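Local coordinates for La-related protein 7 homolog (Schizosaccharomyces pombe, PDB 6TZN) that binds telomerase RNA and promotes its assembly with the catalytic subunit, here represented by its C-terminal xRRM domain, at residues R15-H20 with I103-T108. Numbering follows the deposited sequence.
Sequences RIKNLH and IAELIT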
loop_
_atom_site.group_PDB
_atom_site.type_symbol
_atom_site.label_atom_id
_atom_site.label_comp_id
_atom_site.label_asym_id
_atom_site.label_seq_id
_atom_site.Cartn_x
_atom_site.Cartn_y
_atom_site.Cartn_z
ATOM N N ARG A 15 -3.860 0.414 4.515
ATOM C CA ARG A 15 -4.512 -0.561 3.660
ATOM C C ARG A 15 -4.409 -0.073 2.225
ATOM O O ARG A 15 -4.702 1.093 1.939
ATOM C CB ARG A 15 -5.980 -0.703 4.045
ATOM C CG ARG A 15 -6.771 -1.557 3.066
ATOM C CD ARG A 15 -8.188 -1.775 3.542
ATOM N NE ARG A 15 -8.241 -2.845 4.529
ATOM C CZ ARG A 15 -8.428 -2.653 5.828
ATOM N NH1 ARG A 15 -8.586 -1.425 6.306
ATOM N NH2 ARG A 15 -8.460 -3.692 6.649
ATOM N N ILE A 16 -3.959 -0.947 1.332
ATOM C CA ILE A 16 -3.948 -0.680 -0.100
ATOM C C ILE A 16 -5.094 -1.462 -0.716
ATOM O O ILE A 16 -5.209 -2.672 -0.492
ATOM C CB ILE A 16 -2.613 -1.100 -0.742
ATOM C CG1 ILE A 16 -1.418 -0.565 0.054
ATOM C CG2 ILE A 16 -2.575 -0.670 -2.207
ATOM C CD1 ILE A 16 -1.345 0.937 0.104
ATOM N N LYS A 17 -5.954 -0.781 -1.465
ATOM C CA LYS A 17 -7.103 -1.410 -2.100
ATOM C C LYS A 17 -6.996 -1.330 -3.616
ATOM O O LYS A 17 -6.372 -0.416 -4.170
ATOM C CB LYS A 17 -8.415 -0.746 -1.667
ATOM C CG LYS A 17 -8.692 -0.884 -0.183
ATOM C CD LYS A 17 -10.109 -0.475 0.164
ATOM C CE LYS A 17 -10.328 1.008 -0.042
ATOM N NZ LYS A 17 -11.737 1.374 0.266
ATOM N N ASN A 18 -7.641 -2.299 -4.276
ATOM C CA ASN A 18 -7.733 -2.390 -5.734
ATOM C C ASN A 18 -6.431 -2.840 -6.390
ATOM O O ASN A 18 -6.162 -2.512 -7.548
ATOM C CB ASN A 18 -8.314 -1.124 -6.365
ATOM C CG ASN A 18 -9.656 -0.777 -5.777
ATOM O OD1 ASN A 18 -10.525 -1.643 -5.644
ATOM N ND2 ASN A 18 -9.835 0.486 -5.406
ATOM N N LEU A 19 -5.637 -3.623 -5.666
ATOM C CA LEU A 19 -4.529 -4.331 -6.287
ATOM C C LEU A 19 -5.061 -5.372 -7.268
ATOM O O LEU A 19 -6.173 -5.891 -7.115
ATOM C CB LEU A 19 -3.712 -5.055 -5.219
ATOM C CG LEU A 19 -2.937 -4.145 -4.266
ATOM C CD1 LEU A 19 -2.530 -4.906 -3.018
ATOM C CD2 LEU A 19 -1.722 -3.563 -4.977
ATOM N N HIS A 20 -4.265 -5.668 -8.282
ATOM C CA HIS A 20 -4.604 -6.774 -9.165
ATOM C C HIS A 20 -4.677 -8.070 -8.357
ATOM O O HIS A 20 -3.767 -8.353 -7.565
ATOM C CB HIS A 20 -3.578 -6.905 -10.280
ATOM C CG HIS A 20 -4.001 -7.843 -11.363
ATOM N ND1 HIS A 20 -3.993 -9.216 -11.210
ATOM C CD2 HIS A 20 -4.477 -7.603 -12.607
ATOM C CE1 HIS A 20 -4.441 -9.778 -12.317
ATOM N NE2 HIS A 20 -4.745 -8.823 -13.179
ATOM N N ILE A 103 -6.037 2.727 -4.045
ATOM C CA ILE A 103 -6.393 3.576 -2.915
ATOM C C ILE A 103 -5.556 3.143 -1.721
ATOM O O ILE A 103 -5.335 1.946 -1.513
ATOM C CB ILE A 103 -7.891 3.417 -2.578
ATOM C CG1 ILE A 103 -8.758 4.005 -3.690
ATOM C CG2 ILE A 103 -8.227 4.042 -1.211
ATOM C CD1 ILE A 103 -10.226 3.742 -3.498
ATOM N N ALA A 104 -5.088 4.108 -0.932
ATOM C CA ALA A 104 -4.405 3.822 0.324
ATOM C C ALA A 104 -5.108 4.559 1.454
ATOM O O ALA A 104 -5.397 5.755 1.332
ATOM C CB ALA A 104 -2.922 4.207 0.269
ATOM N N GLU A 105 -5.374 3.852 2.547
ATOM C CA GLU A 105 -6.063 4.407 3.706
ATOM C C GLU A 105 -5.295 4.059 4.972
ATOM O O GLU A 105 -4.841 2.924 5.138
ATOM C CB GLU A 105 -7.481 3.829 3.844
ATOM C CG GLU A 105 -8.317 3.837 2.577
ATOM C CD GLU A 105 -9.640 3.112 2.748
ATOM O OE1 GLU A 105 -10.605 3.466 2.036
ATOM O OE2 GLU A 105 -9.718 2.188 3.589
ATOM N N LEU A 106 -5.174 5.031 5.872
ATOM C CA LEU A 106 -4.548 4.782 7.160
ATOM C C LEU A 106 -5.497 3.970 8.029
ATOM O O LEU A 106 -6.688 4.284 8.126
ATOM C CB LEU A 106 -4.230 6.114 7.836
ATOM C CG LEU A 106 -3.330 6.050 9.072
ATOM C CD1 LEU A 106 -1.901 5.694 8.690
ATOM C CD2 LEU A 106 -3.382 7.387 9.816
ATOM N N ILE A 107 -4.978 2.917 8.650
ATOM C CA ILE A 107 -5.764 2.083 9.551
ATOM C C ILE A 107 -5.638 2.655 10.957
ATOM O O ILE A 107 -4.525 2.886 11.444
ATOM C CB ILE A 107 -5.286 0.622 9.497
ATOM C CG1 ILE A 107 -5.441 0.060 8.078
ATOM C CG2 ILE A 107 -6.063 -0.234 10.490
ATOM C CD1 ILE A 107 -4.920 -1.359 7.911
ATOM N N THR A 108 -6.773 2.913 11.603
ATOM C CA THR A 108 -6.787 3.584 12.901
ATOM C C THR A 108 -7.798 2.893 13.811
ATOM O O THR A 108 -8.391 1.867 13.459
ATOM C CB THR A 108 -7.148 5.069 12.751
ATOM O OG1 THR A 108 -8.444 5.182 12.147
ATOM C CG2 THR A 108 -6.120 5.808 11.902
#
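Lys-17 reaches across to Glu-105 and closes a salt bridge over the antiparallel pairing of strands 13-17 and 103-106, NZ lying 3.0 Å from OE1. The ammonium meets the carboxylate from above its plane, 51° out of it. In the lysine chain, the bend at chi3 (-67°) swings CE toward strand 103-106 and brings NZ to Glu-105. The bridge is diagonal: Lys-17 is paired with Ile-103, whose CG2 packs 3.9 Å from the lysine CE, so the long aliphatic stem suits a place beside a branched apolar neighbour. Asn-18, just past the strand, lies alongside Ile-103 and gives its ND2 to the carbonyl of Phe-101. Arg-15 stands on the same face; CD1 of Ile-107 covers one face of its guanidinium, and NH2 forms a salt bridge with Glu-111.

Beneath these side chains four backbone bonds set the register. Arg-15 and Glu-105 exchange two, Arg-15 N to Glu-105 O being 2.8 Å; Lys-17 and Ile-103 exchange two more, the one from Ile-103 N to Lys-17 O longer at 3.2 Å. Between them Ile-16 and Ala-104 form the non-hydrogen-bonded pair, with Ile-16 CD1 3.6 Å from Ala-104 CB. They face helices 25-39 and 66-78, where small Ala-104 fits against Cys-72, Ile-73 and Phe-76.

This is the central-to-edge strand pairing of an xRRM sheet, apolar toward the two helices and mixed, with charged side chains and Ile-103, on the other face. Lys-17 and Glu-105 tie the strands diagonally, beyond their backbone pairing, while Arg-15 joins the sheet to helix 109-119, consistent with the extra C-terminal helix of an xRRM.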